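Local coordinates for 3-oxoacyl-(acyl-carrier protein) synthase II (Thermus thermophilus, PDB 1J3N) that probably catalyses the condensation step of fatty acid elongation, extending an acyl chain with malonyl-acyl-carrier protein, as a homodimer of the thiolase-like condensing enzyme family, at residues F22-Q26 with I349-Q353; G358-T363 with V378-A384. All blocks are in the same frame, centred on the assembly; numbering follows the deposited sequence.

Contact 1. Residues F22-Q26 with I349-Q353; sequences FHKAQ and IATVQ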
loop_
_atom_site.group_PDB
_atom_site.type_symbol
_atom_site.label_atom_id
_atom_site.label_comp_id
_atom_site.label_asym_id
_atom_site.label_seq_id
_atom_site.Cartn_x
_atom_site.Cartn_y
_atom_site.Cartn_z
ATOM N N PHE A 22 -1.456 19.171 19.895
ATOM C CA PHE A 22 -2.287 19.225 18.696
ATOM C C PHE A 22 -3.712 19.633 19.053
ATOM O O PHE A 22 -4.302 20.487 18.393
ATOM C CB PHE A 22 -2.271 17.853 17.995
ATOM C CG PHE A 22 -3.165 17.761 16.773
ATOM C CD1 PHE A 22 -3.223 18.796 15.843
ATOM C CD2 PHE A 22 -3.911 16.616 16.539
ATOM C CE1 PHE A 22 -4.017 18.688 14.692
ATOM C CE2 PHE A 22 -4.703 16.494 15.401
ATOM C CZ PHE A 22 -4.755 17.545 14.470
ATOM N N HIS A 23 -4.252 19.037 20.111
ATOM C CA HIS A 23 -5.617 19.331 20.544
ATOM C C HIS A 23 -5.796 20.776 21.017
ATOM O O HIS A 23 -6.744 21.456 20.621
ATOM C CB HIS A 23 -6.046 18.359 21.651
ATOM C CG HIS A 23 -7.503 18.438 21.976
ATOM N ND1 HIS A 23 -7.986 19.123 23.071
ATOM C CD2 HIS A 23 -8.590 17.996 21.299
ATOM C CE1 HIS A 23 -9.308 19.102 23.053
ATOM N NE2 HIS A 23 -9.698 18.426 21.988
ATOM N N LYS A 24 -4.885 21.242 21.864
ATOM C CA LYS A 24 -4.952 22.609 22.352
ATOM C C LYS A 24 -4.866 23.596 21.186
ATOM O O LYS A 24 -5.603 24.579 21.139
ATOM C CB LYS A 24 -3.810 22.882 23.337
ATOM C CG LYS A 24 -4.032 22.318 24.730
ATOM C CD LYS A 24 -3.013 22.894 25.714
ATOM C CE LYS A 24 -3.319 22.483 27.145
ATOM N NZ LYS A 24 -2.421 23.172 28.117
ATOM N N ALA A 25 -3.963 23.322 20.248
ATOM C CA ALA A 25 -3.765 24.179 19.079
ATOM C C ALA A 25 -5.012 24.258 18.193
ATOM O O ALA A 25 -5.292 25.299 17.583
ATOM C CB ALA A 25 -2.573 23.678 18.267
ATOM N N GLN A 26 -5.750 23.155 18.117
ATOM C CA GLN A 26 -6.978 23.101 17.324
ATOM C C GLN A 26 -8.016 24.029 17.945
ATOM O O GLN A 26 -8.658 24.825 17.249
ATOM C CB GLN A 26 -7.550 21.681 17.309
ATOM C CG GLN A 26 -6.709 20.648 16.590
ATOM C CD GLN A 26 -7.287 19.245 16.722
ATOM O OE1 GLN A 26 -8.401 18.972 16.271
ATOM N NE2 GLN A 26 -6.530 18.353 17.349
ATOM N N ILE A 349 -7.101 11.350 14.408
ATOM C CA ILE A 349 -6.719 11.719 15.760
ATOM C C ILE A 349 -7.609 12.866 16.250
ATOM O O ILE A 349 -8.147 12.822 17.363
ATOM C CB ILE A 349 -5.228 12.116 15.822
ATOM C CG1 ILE A 349 -4.364 10.868 15.537
ATOM C CG2 ILE A 349 -4.901 12.708 17.197
ATOM C CD1 ILE A 349 -2.871 11.075 15.666
ATOM N N ALA A 350 -7.775 13.880 15.407
ATOM C CA ALA A 350 -8.603 15.029 15.738
ATOM C C ALA A 350 -10.046 14.576 15.972
ATOM O O ALA A 350 -10.716 15.052 16.893
ATOM C CB ALA A 350 -8.550 16.060 14.602
ATOM N N THR A 351 -10.514 13.646 15.144
ATOM C CA THR A 351 -11.881 13.138 15.255
ATOM C C THR A 351 -12.080 12.353 16.547
ATOM O O THR A 351 -13.127 12.446 17.185
ATOM C CB THR A 351 -12.240 12.245 14.044
ATOM O OG1 THR A 351 -12.055 12.994 12.833
ATOM C CG2 THR A 351 -13.689 11.789 14.129
ATOM N N VAL A 352 -11.074 11.577 16.935
ATOM C CA VAL A 352 -11.152 10.811 18.173
ATOM C C VAL A 352 -11.094 11.765 19.367
ATOM O O VAL A 352 -11.762 11.538 20.372
ATOM C CB VAL A 352 -9.986 9.787 18.274
ATOM C CG1 VAL A 352 -9.875 9.243 19.685
ATOM C CG2 VAL A 352 -10.224 8.654 17.302
ATOM N N GLN A 353 -10.304 12.835 19.241
ATOM C CA GLN A 353 -10.156 13.829 20.310
ATOM C C GLN A 353 -11.451 14.609 20.544
ATOM O O GLN A 353 -11.761 14.977 21.676
ATOM C CB GLN A 353 -9.023 14.813 19.990
ATOM C CG GLN A 353 -7.630 14.187 19.946
ATOM C CD GLN A 353 -6.528 15.207 19.699
ATOM O OE1 GLN A 353 -6.629 16.043 18.800
ATOM N NE2 GLN A 353 -5.454 15.124 20.485
HETATM O O HOH W 1 -10.111 17.752 17.941
#
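Segments 22-26 of helix 19-28 and 349-353 of helix 343-357 cross steeply, at -77°, with the axes of these short segments 10.8 Å apart at their closest and the CA atoms of His23 and Ala350 nearest across them. Gln353 contributes the most buried surface. Its chain, extended past CG, runs antiparallel to the His23 side chain, with CB 3.5 Å from His23 CD2, while the amide plane stands nearly upright to the imidazole, whose edge faces OE1. That oxygen accepts a hydrogen bond from Gln26 NE2 at 2.7 Å; the donor lies almost in line with the C=O bond, but the N-H...O angle is bent to 135°. The same NE2 sits over the centre of the Phe22 ring, 3.1 Å above its plane, and gives a weak second bond to Phe22 O. With CG anti to the backbone N (chi1 177°), the Phe22 ring is set where Ile349 CG2 meets its edge and Ala350 CB lies 4.0 Å from CE2. Gln26 OE1 rests 3.4 Å from Ala350 CB and takes a water that also donates to Ala350 O. Gln353 NE2 is held by Gln19 O. A leucine in place of Gln353 would probably leave Gln26 NE2 and Gln19 O without this partner. One amide-amide bond and a bridging water thus serve polar groups in a buried interface between the N- and C-terminal synthase domain ranges.

Contact 2. Residues G358-T363 with V378-A384; sequences GVIPPT and VPEPREA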
loop_
_atom_site.group_PDB
_atom_site.type_symbol
_atom_site.label_atom_id
_atom_site.label_comp_id
_atom_site.label_asym_id
_atom_site.label_seq_id
_atom_site.Cartn_x
_atom_site.Cartn_y
_atom_site.Cartn_z
ATOM N N GLY A 358 -15.319 15.997 24.040
ATOM C CA GLY A 358 -16.621 16.632 23.966
ATOM C C GLY A 358 -16.589 18.050 23.425
ATOM O O GLY A 358 -17.425 18.880 23.792
ATOM N N VAL A 359 -15.616 18.337 22.566
ATOM C CA VAL A 359 -15.495 19.654 21.949
ATOM C C VAL A 359 -15.185 19.402 20.479
ATOM O O VAL A 359 -14.367 18.537 20.146
ATOM C CB VAL A 359 -14.348 20.502 22.559
ATOM C CG1 VAL A 359 -14.258 21.838 21.828
ATOM C CG2 VAL A 359 -14.589 20.742 24.049
ATOM N N ILE A 360 -15.853 20.146 19.603
ATOM C CA ILE A 360 -15.661 19.994 18.170
ATOM C C ILE A 360 -14.683 21.033 17.653
ATOM O O ILE A 360 -14.861 22.234 17.880
ATOM C CB ILE A 360 -16.992 20.156 17.410
ATOM C CG1 ILE A 360 -18.081 19.299 18.068
ATOM C CG2 ILE A 360 -16.813 19.753 15.961
ATOM C CD1 ILE A 360 -17.764 17.820 18.135
ATOM N N PRO A 361 -13.635 20.584 16.942
ATOM C CA PRO A 361 -12.633 21.504 16.396
ATOM C C PRO A 361 -13.259 22.368 15.307
ATOM O O PRO A 361 -14.143 21.915 14.585
ATOM C CB PRO A 361 -11.550 20.561 15.877
ATOM C CG PRO A 361 -12.326 19.351 15.480
ATOM C CD PRO A 361 -13.291 19.187 16.629
ATOM N N PRO A 362 -12.799 23.623 15.173
ATOM C CA PRO A 362 -13.315 24.572 14.178
ATOM C C PRO A 362 -12.692 24.504 12.789
ATOM O O PRO A 362 -11.643 23.890 12.578
ATOM C CB PRO A 362 -13.012 25.910 14.819
ATOM C CG PRO A 362 -11.617 25.648 15.339
ATOM C CD PRO A 362 -11.765 24.273 16.005
ATOM N N THR A 363 -13.359 25.162 11.850
ATOM C CA THR A 363 -12.869 25.270 10.489
ATOM C C THR A 363 -12.516 26.746 10.461
ATOM O O THR A 363 -13.407 27.592 10.339
ATOM C CB THR A 363 -13.972 25.010 9.438
ATOM O OG1 THR A 363 -14.495 23.687 9.594
ATOM C CG2 THR A 363 -13.408 25.148 8.035
ATOM N N VAL A 378 -18.803 24.829 11.755
ATOM C CA VAL A 378 -18.160 25.151 13.027
ATOM C C VAL A 378 -17.029 26.192 12.940
ATOM O O VAL A 378 -15.845 25.865 13.071
ATOM C CB VAL A 378 -17.617 23.845 13.674
ATOM C CG1 VAL A 378 -17.209 24.090 15.107
ATOM C CG2 VAL A 378 -18.686 22.752 13.600
ATOM N N PRO A 379 -17.383 27.468 12.722
ATOM C CA PRO A 379 -16.363 28.517 12.630
ATOM C C PRO A 379 -15.580 28.698 13.932
ATOM O O PRO A 379 -14.470 29.237 13.933
ATOM C CB PRO A 379 -17.174 29.755 12.248
ATOM C CG PRO A 379 -18.533 29.468 12.818
ATOM C CD PRO A 379 -18.726 28.017 12.471
ATOM N N GLU A 380 -16.167 28.236 15.033
ATOM C CA GLU A 380 -15.552 28.319 16.357
ATOM C C GLU A 380 -15.740 27.005 17.121
ATOM O O GLU A 380 -16.754 26.329 16.960
ATOM C CB GLU A 380 -16.177 29.466 17.159
ATOM C CG GLU A 380 -15.507 30.816 16.967
ATOM C CD GLU A 380 -14.124 30.879 17.605
ATOM O OE1 GLU A 380 -13.221 30.135 17.165
ATOM O OE2 GLU A 380 -13.943 31.675 18.554
ATOM N N PRO A 381 -14.753 26.624 17.956
ATOM C CA PRO A 381 -14.826 25.387 18.741
ATOM C C PRO A 381 -16.152 25.323 19.484
ATOM O O PRO A 381 -16.612 26.332 20.015
ATOM C CB PRO A 381 -13.642 25.515 19.695
ATOM C CG PRO A 381 -12.645 26.264 18.876
ATOM C CD PRO A 381 -13.498 27.342 18.234
ATOM N N ARG A 382 -16.762 24.144 19.533
ATOM C CA ARG A 382 -18.044 24.016 20.207
ATOM C C ARG A 382 -18.173 22.809 21.125
ATOM O O ARG A 382 -17.882 21.680 20.731
ATOM C CB ARG A 382 -19.163 23.971 19.171
ATOM C CG ARG A 382 -20.550 24.153 19.758
ATOM C CD ARG A 382 -21.590 24.052 18.663
ATOM N NE ARG A 382 -21.215 24.877 17.522
ATOM C CZ ARG A 382 -21.775 24.796 16.321
ATOM N NH1 ARG A 382 -22.749 23.921 16.096
ATOM N NH2 ARG A 382 -21.350 25.583 15.339
ATOM N N GLU A 383 -18.615 23.066 22.354
ATOM C CA GLU A 383 -18.830 22.012 23.338
ATOM C C GLU A 383 -20.013 21.199 22.839
ATOM O O GLU A 383 -21.113 21.731 22.679
ATOM C CB GLU A 383 -19.175 22.607 24.709
ATOM C CG GLU A 383 -17.994 22.906 25.635
ATOM C CD GLU A 383 -17.865 21.894 26.776
ATOM O OE1 GLU A 383 -18.907 21.436 27.296
ATOM O OE2 GLU A 383 -16.721 21.569 27.164
ATOM N N ALA A 384 -19.786 19.917 22.587
ATOM C CA ALA A 384 -20.840 19.039 22.099
ATOM C C ALA A 384 -20.485 17.592 22.396
ATOM O O ALA A 384 -19.339 17.175 22.221
ATOM C CB ALA A 384 -21.034 19.238 20.601
HETATM O O HOH W 2 -13.699 30.609 11.023
#
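Ile360 forms the buried apolar centre, turning CG1 to within 3.9 Å of Ala384 CB. Its CG2, anti to the backbone N, lies 4.3 Å from Val378 CG2. Met328 of strand 328-330 and Tyr297 of strand 297-299 pack against Ile360. Further out, the rings of Pro362 and Pro381 meet at a slant, with CD of Pro362 3.6 Å from CG of Pro381. Val359 points to the other face of the two-stranded antiparallel sheet together with Glu383, whose OE2 comes near Val359 CG2. Ile360 and Arg382 form a hydrogen-bonded pair: Ile360 N donates to Arg382 O at 2.8 Å, and Arg382 N returns a longer bond to Ile360 O, at 3.2 Å. Towards one end, Ala384 N bonds Gly358 O. Beyond the prolines, Thr363 N donates to Val378 O at 2.9 Å, and a water links Thr363 O with Pro379 O, weakly to the latter. Arg382 leads its guanidinium away to a salt bridge with Asp376. Pro361 and Pro362 have no N-H to offer; Pro362 packs its ring on Pro381 there, and main-chain bonding between the segments resumes at Thr363.

How the contacts relate
The two contacts lie on the same side of the chain's centre, their centres 11 Å apart, and follow one another in the chain: contact 1 closes on helix 343-357, and strand 359-360 of contact 2 starts directly after it, with Gly358 between. They also touch, because Gln26 of contact 1 packs against the proline pair that follows this strand: its O lies 3.4 Å from Pro362 CD and its OE1 3.5 Å from Pro361 CB. Helix 19-28 therefore meets both helix 343-357 and the segment leaving it, with Leu27 touching Val359. Contact 1 joins distant parts of the sequence, whereas contact 2, partly buried, closes a 14-residue loop beside strands 297-299 and 328-330 of the main sheet.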